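Side-chain contacts in fatty acid CoA ligase (Marinactinospora thermotolerans, PDB 6SQ8), which belongs to the ANL clan of AMP-binding enzymes, has an AMP-binding enzyme C-terminal domain, and binds adenosine monophosphate: residues A7-D12 / A177-V182; A69-G74 / G154-A159. One frame throughout, in Å; residues are numbered along the deposited sequence.

Contact 1: residues A7-D12 / A177-V182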
# COMPACT_ATOMS: atom_id res chain seq x y z
N ALA A 7 -20.59 3.81 0.65
CA ALA A 7 -21.02 2.45 0.93
C ALA A 7 -22.11 2.02 -0.05
O ALA A 7 -22.08 0.91 -0.57
CB ALA A 7 -21.49 2.33 2.37
N ARG A 8 -23.06 2.91 -0.33
CA ARG A 8 -24.17 2.63 -1.24
C ARG A 8 -23.61 2.41 -2.65
O ARG A 8 -24.09 1.54 -3.36
CB ARG A 8 -25.23 3.74 -1.23
CG ARG A 8 -26.56 3.38 -1.90
CD ARG A 8 -27.48 4.56 -2.20
NE ARG A 8 -27.26 5.18 -3.51
CZ ARG A 8 -28.13 5.14 -4.52
NH1 ARG A 8 -29.24 4.42 -4.42
NH2 ARG A 8 -27.92 5.87 -5.61
N ARG A 9 -22.61 3.21 -3.05
CA ARG A 9 -22.01 3.09 -4.39
C ARG A 9 -21.45 1.68 -4.58
O ARG A 9 -21.60 1.08 -5.66
CB ARG A 9 -20.89 4.11 -4.63
CG ARG A 9 -20.33 4.09 -6.04
CD ARG A 9 -19.12 5.00 -6.18
NE ARG A 9 -18.51 4.90 -7.50
CZ ARG A 9 -17.69 5.82 -8.01
NH1 ARG A 9 -17.26 6.83 -7.26
NH2 ARG A 9 -17.33 5.72 -9.27
N VAL A 10 -20.79 1.18 -3.53
CA VAL A 10 -20.15 -0.12 -3.59
C VAL A 10 -21.25 -1.18 -3.66
O VAL A 10 -21.26 -1.99 -4.59
CB VAL A 10 -19.22 -0.33 -2.39
CG1 VAL A 10 -18.58 -1.70 -2.45
CG2 VAL A 10 -18.15 0.77 -2.27
N MET A 11 -22.19 -1.14 -2.71
CA MET A 11 -23.34 -2.04 -2.68
C MET A 11 -24.04 -2.08 -4.04
O MET A 11 -24.37 -3.14 -4.57
CB MET A 11 -24.34 -1.58 -1.61
CG MET A 11 -23.88 -1.84 -0.19
SD MET A 11 -23.67 -3.61 0.18
CE MET A 11 -25.24 -4.33 -0.30
N ASP A 12 -24.25 -0.89 -4.61
CA ASP A 12 -25.03 -0.71 -5.83
C ASP A 12 -24.35 -1.45 -6.98
O ASP A 12 -25.02 -1.95 -7.87
CB ASP A 12 -25.19 0.78 -6.16
CG ASP A 12 -26.61 1.21 -6.54
OD1 ASP A 12 -27.57 0.76 -5.85
OD2 ASP A 12 -26.76 1.99 -7.53
N ALA A 177 -13.43 10.86 -0.38
CA ALA A 177 -12.10 10.49 -0.82
C ALA A 177 -12.10 9.03 -1.32
O ALA A 177 -11.52 8.76 -2.37
CB ALA A 177 -11.12 10.71 0.31
N MET A 178 -12.76 8.13 -0.60
CA MET A 178 -12.80 6.70 -0.97
C MET A 178 -13.61 6.52 -2.26
O MET A 178 -13.31 5.62 -3.06
CB MET A 178 -13.40 5.82 0.13
CG MET A 178 -12.47 5.64 1.33
SD MET A 178 -10.73 5.42 0.86
CE MET A 178 -10.29 4.12 2.02
N SER A 179 -14.64 7.36 -2.45
CA SER A 179 -15.40 7.34 -3.69
C SER A 179 -14.50 7.78 -4.86
O SER A 179 -14.56 7.19 -5.94
CB SER A 179 -16.64 8.20 -3.61
OG SER A 179 -17.49 7.98 -4.73
N ALA A 180 -13.67 8.81 -4.63
CA ALA A 180 -12.77 9.30 -5.66
C ALA A 180 -11.78 8.19 -6.07
O ALA A 180 -11.43 8.08 -7.24
CB ALA A 180 -12.04 10.54 -5.19
N CYS A 181 -11.37 7.37 -5.09
CA CYS A 181 -10.45 6.27 -5.33
C CYS A 181 -11.04 5.27 -6.32
O CYS A 181 -10.30 4.66 -7.08
CB CYS A 181 -10.08 5.55 -4.04
SG CYS A 181 -9.01 6.55 -2.97
N VAL A 182 -12.36 5.10 -6.33
CA VAL A 182 -12.98 4.19 -7.30
C VAL A 182 -12.74 4.75 -8.71
O VAL A 182 -12.39 4.01 -9.64
CB VAL A 182 -14.46 3.94 -7.00
CG1 VAL A 182 -15.09 2.99 -8.01
CG2 VAL A 182 -14.68 3.41 -5.59
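With CG anti to the backbone N (chi1 -175°) and the chain extended on to NE, R9 reaches across from helix 5-13 to helix 175-189, where S179 turns OG anti to its own N (chi1 -169°) to meet it. This is a helix-helix contact of the AMP-binding domain, bridged by one long arginine rather than by close backbones: the CA atoms of R9 and S179 stay 7.9 Å apart. The guanidinium presents its edge to the serine and a face to V182. At the edge, R9 NH1 donates to S179 OG over 2.8 Å with a moderately bent N-H...O angle of 145°, the hydroxyl lying in the guanidinium plane. The other terminal nitrogen, NH2, is taken by a salt bridge to D183, one residue past 177-182, so two anchors on the same helix fix the rotation of the group. Y6 packs against both S179 and V182, and helix 205-215 covers V182 through C212. The R9 and V182 side chains run antiparallel as they pass, and the CG1 methyl lies over one face of the guanidinium, nearer its margin than its middle, 3.7 Å from R9 NH2.

Contact 2: residues A69-G74 / G154-A159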
# COMPACT_ATOMS: atom_id res chain seq x y z
N ALA A 69 -20.23 -3.14 5.84
CA ALA A 69 -21.26 -3.00 6.87
C ALA A 69 -20.88 -1.89 7.86
O ALA A 69 -21.70 -1.04 8.15
CB ALA A 69 -21.47 -4.32 7.56
N VAL A 70 -19.64 -1.89 8.34
CA VAL A 70 -19.17 -0.87 9.26
C VAL A 70 -19.36 0.52 8.65
O VAL A 70 -19.69 1.48 9.35
CB VAL A 70 -17.70 -1.09 9.65
CG1 VAL A 70 -17.09 0.15 10.31
CG2 VAL A 70 -17.54 -2.33 10.53
N GLN A 71 -19.13 0.64 7.34
CA GLN A 71 -19.20 1.94 6.66
C GLN A 71 -20.66 2.32 6.41
O GLN A 71 -21.04 3.46 6.62
CB GLN A 71 -18.36 1.90 5.38
CG GLN A 71 -16.85 1.97 5.67
CD GLN A 71 -16.01 1.70 4.45
OE1 GLN A 71 -16.45 1.06 3.50
NE2 GLN A 71 -14.79 2.19 4.46
N ALA A 72 -21.47 1.34 5.99
CA ALA A 72 -22.90 1.51 5.75
C ALA A 72 -23.61 2.06 7.00
O ALA A 72 -24.45 2.94 6.88
CB ALA A 72 -23.52 0.20 5.33
N ILE A 73 -23.24 1.57 8.19
CA ILE A 73 -23.89 1.98 9.45
C ILE A 73 -23.24 3.25 10.01
O ILE A 73 -23.33 3.54 11.21
CB ILE A 73 -23.93 0.86 10.52
CG1 ILE A 73 -22.56 0.60 11.16
CG2 ILE A 73 -24.57 -0.40 9.97
CD1 ILE A 73 -22.64 -0.07 12.48
N GLY A 74 -22.57 4.02 9.14
CA GLY A 74 -22.07 5.33 9.52
C GLY A 74 -20.91 5.29 10.50
O GLY A 74 -20.60 6.29 11.10
N GLY A 154 -18.12 12.26 8.39
CA GLY A 154 -17.97 11.75 7.02
C GLY A 154 -16.77 10.82 6.80
O GLY A 154 -16.31 10.65 5.66
N ILE A 155 -16.28 10.19 7.87
CA ILE A 155 -15.09 9.35 7.83
C ILE A 155 -15.49 7.90 7.52
O ILE A 155 -16.43 7.35 8.12
CB ILE A 155 -14.31 9.48 9.15
CG1 ILE A 155 -13.97 10.94 9.44
CG2 ILE A 155 -13.06 8.61 9.13
CD1 ILE A 155 -13.28 11.66 8.31
N ALA A 156 -14.77 7.31 6.56
CA ALA A 156 -15.00 5.94 6.10
C ALA A 156 -13.98 5.00 6.74
O ALA A 156 -14.31 3.86 7.07
CB ALA A 156 -14.93 5.89 4.60
N VAL A 157 -12.73 5.47 6.86
CA VAL A 157 -11.60 4.66 7.28
C VAL A 157 -10.67 5.49 8.16
O VAL A 157 -10.43 6.67 7.87
CB VAL A 157 -10.80 4.12 6.08
CG1 VAL A 157 -9.55 3.37 6.53
CG2 VAL A 157 -11.65 3.25 5.16
N VAL A 158 -10.14 4.85 9.21
CA VAL A 158 -8.95 5.33 9.89
C VAL A 158 -7.93 4.19 9.88
O VAL A 158 -8.23 3.08 10.27
CB VAL A 158 -9.22 5.84 11.31
CG1 VAL A 158 -7.95 6.37 11.96
CG2 VAL A 158 -10.30 6.91 11.33
N ALA A 159 -6.73 4.50 9.39
CA ALA A 159 -5.66 3.56 9.16
C ALA A 159 -4.38 4.15 9.77
O ALA A 159 -4.09 5.33 9.54
CB ALA A 159 -5.51 3.34 7.68
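Q71 NE2 gives a hydrogen to the backbone oxygen A156 O over 3.1 Å, nearly straight at 165°. The bond ties the last turn of helix 61-72 to strand 155-160, paired with strand 170-174 in a small antiparallel sheet of the AMP-binding domain, where A156 also has a backbone hydrogen bond to Y77 of strand 76-79. In this family that strand leads into the Gly/Ser/Thr-rich loop known in relatives for phosphate binding. The acceptor lies in the plane of the glutamine amide, but the donor stands well above the plane of the A156 carbonyl, 63° out of it, and so does not sit on a lone pair. Q71 sets CG anti to its carbonyl carbon (chi1 -75°) and runs extended beyond it; this carries the amide across to the strand while CG itself passes 3.5 Å from A156 O. Two aliphatic groups close round the nitrogen: NE2 of Q71 lies 3.4 Å from V157 CG2 and 3.7 Å from A156 CB. A classic beta bulge sets A156 and V157 opposite the single residue H173, at the place where the glutamine docks. On the helix side, a Schellman motif ends the helix just beyond Q71: G74, with positive phi, is its C-prime residue, and G74 N bonds to Q71 O at 3.0 Å while C75 N returns to V70 O. The amide oxygen OE1 of Q71 accepts from Q211 NE2 of helix 205-215. The buried amide thus donates at one end and accepts at the other, which holds the group against rotation and joins helix, strand and a second helix through a neutral side chain.

Contacts 1 and 2 lie with their centres 11 Å apart and touch directly. M178, on the same helix as S179 and V182 of contact 1, packs its CE against V157 CG2 at 3.5 Å, while its CG lies 4.1 Å from A156 CB; both partners belong to contact 2. Separately, A7 CB comes within 3.8 Å of A72 N, so helices 5-13 and 61-72 also meet. Helix 205-215, which begins at the pocket residue L205, borders both through C212 and Q211. The bound 1-ethanoyl-9H-pyrido[3,4-b]indole-3-carboxylic acid is about 7 Å from the V157 side chain and about 10 Å from that of V182, so neither contact touches it, contact 2 coming nearer; AMP is about 12 Å from the same V157 side chain.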